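Local coordinates for protein mRNA export factor (Human herpesvirus 1, PDB 4YXP) that regulates viral gene expression, inhibits host splicing and mediates nuclear export of intronless viral mRNAs, acting as a homodimer, at residues 105-110 and 116-121; 144-149 and 197-202; 241-246 and 254-259. One frame throughout, in Å; residues are numbered along the deposited sequence.

How the contacts relate
Contacts 1 and 2 lie together in the helical body of the chain, their centres about 12 Å apart. They touch directly: Leu107 CB packs on Ala148 CB at 3.7 Å, and Ala119 meets Val149. Helix 146-167 thus links them, contributing its first turn to contact 2 and lining contact 1. Contact 3 stands apart at the zinc site, its centre about 22 Å from that of contact 1 and about 27 Å from that of contact 2. It holds two of the four zinc ligands. The same helix 146-167 runs on toward that site, where Cys163 binds the metal. Contacts 1 and 3 both also touch the second subunit of the intertwined dimer.

Contact 1: 105-110 and 116-121; sequences CVLRQE and LASADE
Glu110, in the turn that follows helix 93-109, reaches Ser118 on the next helix, 112-132. Its CB points toward that helix. CG lies anti to the carbonyl carbon (chi1 -79°), and the chain is extended beyond it. This places the carboxylate at the serine hydroxyl. At CD the carboxylate comes within 3.4 Å of Ser118 OG. OE1 makes the bond: Ser118 OG donates to it over 2.7 Å, on the syn lone pair, the side of the other oxygen. OE2 stays farther from the same hydroxyl, at 3.3 Å.

Leu107 packs beside the carboxylate, on the same side of the serine. Its CD1 methyl lies 3.6 Å from Ser118 OG, and its CG is 4.0 Å from Ser118 CB. The hydroxyl also has a weak bond to Glu114 O within its own helix and accepts from Lys267 of the second subunit. That lysine packs on Glu110 as well, and would probably help offset its buried negative charge. It also forms a salt bridge with Glu121 OE1.

Two consecutive helices, 93-109 and 112-132, are thus joined by a short turn and tied by a serine-carboxylate hydrogen bond, in an all-helical domain at the dimer interface.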
loop_
_atom_site.group_PDB
_atom_site.type_symbol
_atom_site.label_atom_id
_atom_site.label_comp_id
_atom_site.label_asym_id
_atom_site.label_seq_id
_atom_site.Cartn_x
_atom_site.Cartn_y
_atom_site.Cartn_z
ATOM N N CYS B 105 3.815 8.560 6.658
ATOM C CA CYS B 105 2.736 8.807 5.707
ATOM C C CYS B 105 3.253 8.850 4.273
ATOM O O CYS B 105 2.622 8.313 3.364
ATOM C CB CYS B 105 2.017 10.116 6.035
ATOM S SG CYS B 105 1.075 10.077 7.570
ATOM N N VAL B 106 4.396 9.495 4.069
ATOM C CA VAL B 106 4.988 9.591 2.741
ATOM C C VAL B 106 5.257 8.197 2.183
ATOM O O VAL B 106 4.888 7.888 1.054
ATOM C CB VAL B 106 6.284 10.423 2.763
ATOM C CG1 VAL B 106 6.987 10.379 1.404
ATOM C CG2 VAL B 106 5.982 11.861 3.148
ATOM N N LEU B 107 5.900 7.361 2.986
ATOM C CA LEU B 107 6.330 6.044 2.536
ATOM C C LEU B 107 5.148 5.116 2.265
ATOM O O LEU B 107 5.238 4.206 1.432
ATOM C CB LEU B 107 7.270 5.420 3.573
ATOM C CG LEU B 107 8.766 5.614 3.302
ATOM C CD1 LEU B 107 9.099 7.058 2.958
ATOM C CD2 LEU B 107 9.584 5.158 4.504
ATOM N N ARG B 108 4.037 5.350 2.954
ATOM C CA ARG B 108 2.852 4.518 2.775
ATOM C C ARG B 108 2.045 4.906 1.532
ATOM O O ARG B 108 1.134 4.171 1.129
ATOM C CB ARG B 108 1.979 4.577 4.038
ATOM C CG ARG B 108 2.570 3.737 5.166
ATOM C CD ARG B 108 1.852 3.841 6.503
ATOM N NE ARG B 108 2.603 3.106 7.520
ATOM C CZ ARG B 108 2.512 1.798 7.743
ATOM N NH1 ARG B 108 1.665 1.050 7.048
ATOM N NH2 ARG B 108 3.261 1.235 8.681
ATOM N N GLN B 109 2.383 6.035 0.908
ATOM C CA GLN B 109 1.683 6.460 -0.309
ATOM C C GLN B 109 2.607 6.622 -1.523
ATOM O O GLN B 109 2.169 7.084 -2.577
ATOM C CB GLN B 109 0.925 7.774 -0.056
ATOM C CG GLN B 109 1.791 8.972 0.323
ATOM C CD GLN B 109 2.429 9.656 -0.874
ATOM O OE1 GLN B 109 1.745 10.276 -1.688
ATOM N NE2 GLN B 109 3.749 9.550 -0.981
ATOM N N GLU B 110 3.873 6.234 -1.385
ATOM C CA GLU B 110 4.828 6.334 -2.496
ATOM C C GLU B 110 4.517 5.350 -3.621
ATOM O O GLU B 110 3.952 4.283 -3.375
ATOM C CB GLU B 110 6.260 6.089 -1.997
ATOM C CG GLU B 110 6.885 7.277 -1.310
ATOM C CD GLU B 110 8.335 7.041 -0.923
ATOM O OE1 GLU B 110 8.667 5.913 -0.487
ATOM O OE2 GLU B 110 9.140 7.987 -1.055
ATOM N N LEU B 116 11.003 1.558 -3.755
ATOM C CA LEU B 116 12.290 0.888 -3.894
ATOM C C LEU B 116 13.404 1.790 -3.381
ATOM O O LEU B 116 14.302 1.341 -2.665
ATOM C CB LEU B 116 12.552 0.504 -5.353
ATOM C CG LEU B 116 11.630 -0.553 -5.967
ATOM C CD1 LEU B 116 11.965 -0.759 -7.437
ATOM C CD2 LEU B 116 11.728 -1.870 -5.213
ATOM N N ALA B 117 13.332 3.067 -3.743
ATOM C CA ALA B 117 14.331 4.043 -3.318
ATOM C C ALA B 117 14.344 4.195 -1.800
ATOM O O ALA B 117 15.403 4.365 -1.189
ATOM C CB ALA B 117 14.067 5.387 -3.987
ATOM N N SER B 118 13.168 4.131 -1.184
ATOM C CA SER B 118 13.074 4.279 0.263
ATOM C C SER B 118 13.633 3.052 0.980
ATOM O O SER B 118 14.178 3.165 2.074
ATOM C CB SER B 118 11.623 4.530 0.682
ATOM O OG SER B 118 11.219 5.839 0.307
ATOM N N ALA B 119 13.501 1.881 0.363
ATOM C CA ALA B 119 14.085 0.670 0.918
ATOM C C ALA B 119 15.612 0.777 0.913
ATOM O O ALA B 119 16.275 0.439 1.895
ATOM C CB ALA B 119 13.630 -0.554 0.140
ATOM N N ASP B 120 16.168 1.268 -0.187
ATOM C CA ASP B 120 17.617 1.467 -0.271
ATOM C C ASP B 120 18.086 2.573 0.673
ATOM O O ASP B 120 19.162 2.470 1.263
ATOM C CB ASP B 120 18.033 1.780 -1.708
ATOM C CG ASP B 120 18.098 0.534 -2.579
ATOM O OD1 ASP B 120 18.604 -0.506 -2.099
ATOM O OD2 ASP B 120 17.641 0.591 -3.739
ATOM N N GLU B 121 17.285 3.625 0.815
ATOM C CA GLU B 121 17.607 4.705 1.743
ATOM C C GLU B 121 17.718 4.143 3.157
ATOM O O GLU B 121 18.650 4.465 3.894
ATOM C CB GLU B 121 16.542 5.810 1.691
ATOM C CG GLU B 121 16.879 7.050 2.527
ATOM C CD GLU B 121 15.737 8.060 2.580
ATOM O OE1 GLU B 121 14.561 7.651 2.431
ATOM O OE2 GLU B 121 16.013 9.265 2.776
#

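Contact 2: 144-149 and 197-202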
loop_
_atom_site.group_PDB
_atom_site.type_symbol
_atom_site.label_atom_id
_atom_site.label_comp_id
_atom_site.label_asym_id
_atom_site.label_seq_id
_atom_site.Cartn_x
_atom_site.Cartn_y
_atom_site.Cartn_z
ATOM N N GLY B 144 12.838 4.164 12.068
ATOM C CA GLY B 144 11.512 4.067 12.655
ATOM C C GLY B 144 10.360 3.827 11.684
ATOM O O GLY B 144 9.279 3.398 12.097
ATOM N N THR B 145 10.571 4.106 10.401
ATOM C CA THR B 145 9.500 3.950 9.411
ATOM C C THR B 145 9.731 2.752 8.493
ATOM O O THR B 145 9.158 2.676 7.405
ATOM C CB THR B 145 9.336 5.217 8.546
ATOM O OG1 THR B 145 10.590 5.566 7.946
ATOM C CG2 THR B 145 8.831 6.386 9.389
ATOM N N THR B 146 10.555 1.807 8.935
ATOM C CA THR B 146 10.821 0.604 8.146
ATOM C C THR B 146 9.517 -0.121 7.786
ATOM O O THR B 146 9.348 -0.586 6.658
ATOM C CB THR B 146 11.759 -0.364 8.900
ATOM O OG1 THR B 146 13.036 0.259 9.095
ATOM C CG2 THR B 146 11.961 -1.662 8.119
ATOM N N ALA B 147 8.601 -0.209 8.742
ATOM C CA ALA B 147 7.338 -0.920 8.531
ATOM C C ALA B 147 6.525 -0.315 7.390
ATOM O O ALA B 147 5.743 -1.013 6.743
ATOM C CB ALA B 147 6.515 -0.921 9.808
ATOM N N ALA B 148 6.705 0.979 7.145
ATOM C CA ALA B 148 5.932 1.677 6.124
ATOM C C ALA B 148 6.356 1.262 4.716
ATOM O O ALA B 148 5.510 1.005 3.856
ATOM C CB ALA B 148 6.071 3.178 6.296
ATOM N N VAL B 149 7.663 1.194 4.474
ATOM C CA VAL B 149 8.148 0.790 3.158
ATOM C C VAL B 149 7.901 -0.712 2.987
ATOM O O VAL B 149 7.577 -1.169 1.888
ATOM C CB VAL B 149 9.645 1.181 2.942
ATOM C CG1 VAL B 149 10.517 0.782 4.120
ATOM C CG2 VAL B 149 10.181 0.579 1.642
ATOM N N ALA B 197 11.400 -6.921 7.533
ATOM C CA ALA B 197 10.489 -7.459 8.540
ATOM C C ALA B 197 11.189 -7.584 9.891
ATOM O O ALA B 197 10.603 -7.283 10.932
ATOM C CB ALA B 197 9.939 -8.807 8.105
ATOM N N ARG B 198 12.439 -8.038 9.870
ATOM C CA ARG B 198 13.216 -8.173 11.096
ATOM C C ARG B 198 13.434 -6.803 11.728
ATOM O O ARG B 198 13.217 -6.624 12.921
ATOM C CB ARG B 198 14.562 -8.849 10.819
ATOM C CG ARG B 198 14.461 -10.349 10.591
ATOM C CD ARG B 198 15.758 -10.933 10.042
ATOM N NE ARG B 198 16.888 -10.808 10.963
ATOM C CZ ARG B 198 17.214 -11.705 11.891
ATOM N NH1 ARG B 198 16.490 -12.806 12.054
ATOM N NH2 ARG B 198 18.270 -11.500 12.670
ATOM N N LEU B 199 13.854 -5.838 10.918
ATOM C CA LEU B 199 14.113 -4.493 11.414
ATOM C C LEU B 199 12.824 -3.867 11.956
ATOM O O LEU B 199 12.817 -3.297 13.042
ATOM C CB LEU B 199 14.717 -3.623 10.310
ATOM C CG LEU B 199 15.194 -2.223 10.702
ATOM C CD1 LEU B 199 16.232 -2.283 11.819
ATOM C CD2 LEU B 199 15.768 -1.503 9.492
ATOM N N ALA B 200 11.733 -3.988 11.205
ATOM C CA ALA B 200 10.452 -3.439 11.641
ATOM C C ALA B 200 10.007 -4.065 12.960
ATOM O O ALA B 200 9.442 -3.387 13.822
ATOM C CB ALA B 200 9.387 -3.650 10.572
ATOM N N ASN B 201 10.269 -5.357 13.118
ATOM C CA ASN B 201 9.887 -6.071 14.331
ATOM C C ASN B 201 10.597 -5.500 15.556
ATOM O O ASN B 201 9.971 -5.271 16.586
ATOM C CB ASN B 201 10.193 -7.565 14.200
ATOM C CG ASN B 201 9.931 -8.326 15.485
ATOM O OD1 ASN B 201 10.853 -8.622 16.249
ATOM N ND2 ASN B 201 8.667 -8.642 15.736
ATOM N N ARG B 202 11.902 -5.270 15.442
ATOM C CA ARG B 202 12.671 -4.732 16.561
ATOM C C ARG B 202 12.205 -3.318 16.899
ATOM O O ARG B 202 12.179 -2.926 18.067
ATOM C CB ARG B 202 14.167 -4.721 16.249
ATOM C CG ARG B 202 14.740 -6.059 15.812
ATOM C CD ARG B 202 14.610 -7.131 16.878
ATOM N NE ARG B 202 15.310 -8.351 16.483
ATOM C CZ ARG B 202 14.841 -9.240 15.609
ATOM N NH1 ARG B 202 13.660 -9.055 15.031
ATOM N NH2 ARG B 202 15.556 -10.317 15.311
#
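Thr146 and Ala147, in the first turn of helix 146-167, rest against Leu199 and Ala200 of helix 188-204. Along the second helix, Ala197 and Arg198 both point their CB away from this contact. The Arg198 guanidinium is held by backbone carbonyls of Arg180, Ala213 and Thr214.

Leu199 makes the first close approach. Its CG is anti to the backbone N (chi1 -173°), and the side chain crosses that of Thr146 at about a right angle. CD2 comes to 3.3 Å from Thr146 OG1, and CB lies 4.0 Å from Thr146 CG2. The leucine also packs on Thr122 and Cys126 of helix 112-132, so it sits where three helices meet.

Ala200 follows. Ala200 and Ala147 are the nearest CA pair across the segments, 5.1 Å apart. The Ala200 methyl points toward the partner helix. Ala200 CB meets Ala147 CB at 4.0 Å and lies at the same distance from Ala147 N. Thr146 CG2 comes to 3.9 Å from Ala200 N.

No hydrogen bond joins the two segments. Thr146 OG1 bonds to Ile143 O in its own part of the chain, which satisfies the hydroxyl beside the leucine methyl. The contact is made by van der Waals packing, with its one side-chain hydroxyl bonded locally, and small alanine side chains let the two helices come close.

Contact 3: 241-246 and 254-259. With ZN (zinc ion), chain D.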
loop_
_atom_site.group_PDB
_atom_site.type_symbol
_atom_site.label_atom_id
_atom_site.label_comp_id
_atom_site.label_asym_id
_atom_site.label_seq_id
_atom_site.Cartn_x
_atom_site.Cartn_y
_atom_site.Cartn_z
ATOM N N THR B 241 12.909 -10.692 -15.535
ATOM C CA THR B 241 13.433 -12.002 -15.930
ATOM C C THR B 241 12.546 -13.200 -15.575
ATOM O O THR B 241 12.698 -14.276 -16.156
ATOM C CB THR B 241 14.810 -12.250 -15.290
ATOM O OG1 THR B 241 14.679 -12.250 -13.865
ATOM C CG2 THR B 241 15.802 -11.172 -15.713
ATOM N N HIS B 242 11.639 -13.028 -14.618
ATOM C CA HIS B 242 10.801 -14.136 -14.161
ATOM C C HIS B 242 9.964 -14.716 -15.305
ATOM O O HIS B 242 9.720 -15.924 -15.356
ATOM C CB HIS B 242 9.892 -13.677 -13.017
ATOM C CG HIS B 242 8.812 -14.656 -12.668
ATOM N ND1 HIS B 242 9.079 -15.910 -12.154
ATOM C CD2 HIS B 242 7.464 -14.567 -12.754
ATOM C CE1 HIS B 242 7.943 -16.548 -11.946
ATOM N NE2 HIS B 242 6.946 -15.757 -12.303
ATOM N N ARG B 243 9.543 -13.858 -16.229
ATOM C CA ARG B 243 8.695 -14.285 -17.342
ATOM C C ARG B 243 9.389 -15.315 -18.240
ATOM O O ARG B 243 8.727 -16.012 -19.018
ATOM C CB ARG B 243 8.263 -13.072 -18.174
ATOM C CG ARG B 243 9.403 -12.344 -18.878
ATOM C CD ARG B 243 8.977 -10.954 -19.336
ATOM N NE ARG B 243 8.728 -10.051 -18.211
ATOM C CZ ARG B 243 8.091 -8.885 -18.303
ATOM N NH1 ARG B 243 7.622 -8.461 -19.469
ATOM N NH2 ARG B 243 7.923 -8.136 -17.222
ATOM N N GLN B 244 10.711 -15.418 -18.129
ATOM C CA GLN B 244 11.472 -16.391 -18.913
ATOM C C GLN B 244 11.300 -17.814 -18.378
ATOM O O GLN B 244 11.458 -18.785 -19.118
ATOM C CB GLN B 244 12.959 -16.030 -18.926
ATOM C CG GLN B 244 13.295 -14.747 -19.670
ATOM C CD GLN B 244 14.788 -14.461 -19.685
ATOM O OE1 GLN B 244 15.607 -15.370 -19.849
ATOM N NE2 GLN B 244 15.150 -13.197 -19.508
ATOM N N GLU B 245 10.982 -17.935 -17.092
ATOM C CA GLU B 245 10.818 -19.244 -16.462
ATOM C C GLU B 245 9.350 -19.558 -16.174
ATOM O O GLU B 245 9.031 -20.644 -15.695
ATOM C CB GLU B 245 11.628 -19.313 -15.160
ATOM C CG GLU B 245 11.047 -18.497 -14.010
ATOM C CD GLU B 245 11.933 -18.499 -12.778
ATOM O OE1 GLU B 245 12.918 -19.269 -12.756
ATOM O OE2 GLU B 245 11.643 -17.726 -11.836
ATOM N N CYS B 246 8.469 -18.605 -16.472
ATOM C CA CYS B 246 7.046 -18.725 -16.155
ATOM C C CYS B 246 6.193 -18.636 -17.421
ATOM O O CYS B 246 6.330 -17.697 -18.200
ATOM C CB CYS B 246 6.644 -17.629 -15.162
ATOM S SG CYS B 246 4.931 -17.676 -14.622
ATOM N N THR B 254 0.917 -8.877 -14.929
ATOM C CA THR B 254 1.061 -8.310 -13.595
ATOM C C THR B 254 2.439 -7.666 -13.441
ATOM O O THR B 254 2.561 -6.525 -12.993
ATOM C CB THR B 254 0.854 -9.398 -12.513
ATOM O OG1 THR B 254 -0.504 -9.855 -12.548
ATOM C CG2 THR B 254 1.173 -8.873 -11.120
ATOM N N ALA B 255 3.476 -8.403 -13.818
ATOM C CA ALA B 255 4.841 -7.908 -13.699
ATOM C C ALA B 255 5.038 -6.649 -14.535
ATOM O O ALA B 255 5.684 -5.697 -14.100
ATOM C CB ALA B 255 5.832 -8.980 -14.116
ATOM N N SER B 256 4.468 -6.641 -15.733
ATOM C CA SER B 256 4.664 -5.533 -16.659
ATOM C C SER B 256 3.966 -4.267 -16.173
ATOM O O SER B 256 4.494 -3.166 -16.327
ATOM C CB SER B 256 4.160 -5.903 -18.055
ATOM O OG SER B 256 4.939 -6.943 -18.620
ATOM N N HIS B 257 2.787 -4.420 -15.578
ATOM C CA HIS B 257 1.995 -3.265 -15.168
ATOM C C HIS B 257 2.567 -2.624 -13.903
ATOM O O HIS B 257 2.383 -1.432 -13.668
ATOM C CB HIS B 257 0.535 -3.664 -14.944
ATOM C CG HIS B 257 -0.433 -2.533 -15.089
ATOM N ND1 HIS B 257 -0.050 -1.264 -15.487
ATOM C CD2 HIS B 257 -1.771 -2.471 -14.904
ATOM C CE1 HIS B 257 -1.106 -0.481 -15.530
ATOM N NE2 HIS B 257 -2.170 -1.186 -15.182
ATOM N N ILE B 258 3.254 -3.420 -13.090
ATOM C CA ILE B 258 3.985 -2.888 -11.942
ATOM C C ILE B 258 5.132 -2.012 -12.447
ATOM O O ILE B 258 5.359 -0.914 -11.939
ATOM C CB ILE B 258 4.498 -4.026 -11.033
ATOM C CG1 ILE B 258 3.317 -4.722 -10.348
ATOM C CG2 ILE B 258 5.483 -3.494 -9.982
ATOM C CD1 ILE B 258 3.682 -5.999 -9.620
ATOM N N VAL B 259 5.849 -2.507 -13.451
ATOM C CA VAL B 259 6.957 -1.773 -14.053
ATOM C C VAL B 259 6.448 -0.571 -14.853
ATOM O O VAL B 259 7.084 0.482 -14.865
ATOM C CB VAL B 259 7.810 -2.710 -14.945
ATOM C CG1 VAL B 259 8.914 -1.933 -15.668
ATOM C CG2 VAL B 259 8.419 -3.828 -14.109
HETATM ZN ZN ZN D . 5.007 -16.273 -12.748
#
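Arg243 bridges to Ala255 and Ser256 on helix 249-259, and this is the closely packed part of the contact. Its CG sits between the backbone N and the carbonyl carbon (chi1 65°), and the chain bends at chi3, which brings the guanidinium over to the helix. The group meets both Ser256 OG and Ala255 CB obliquely. NH1 gives a weak hydrogen bond to Ser256 OG, at 3.2 Å with an N-H...O angle of only 129°. NH2 lies 3.8 Å from Ala255 CB. Both polar ends have firmer partners elsewhere: Arg243 NH2 bonds to Leu239 O and to Ser35 of the second subunit, and Ser256 OG bonds to Glu252 O. Val38 of the second subunit packs against Arg243 and Ser256.

The zinc site is the rigid part of segment 241-246. His242 NE2 binds zinc at 2.0 Å and Cys246 SG binds it at 2.3 Å, with Cys163 and Cys251 completing the four ligands of this CHC2-type zinc finger. The imidazole is held from its far side too: His242 ND1 donates to Glu245 OE2 at 3.2 Å, nearly in the ring plane and on the anti lone pair. This second-shell carboxylate probably helps fix the rotation of the ring.

The backbones stay apart with the arginine between them; the nearest CA atoms, those of Arg243 and Ala255, are 8.3 Å apart. The loose side is at Gln244 and Glu245, which are exposed to solvent.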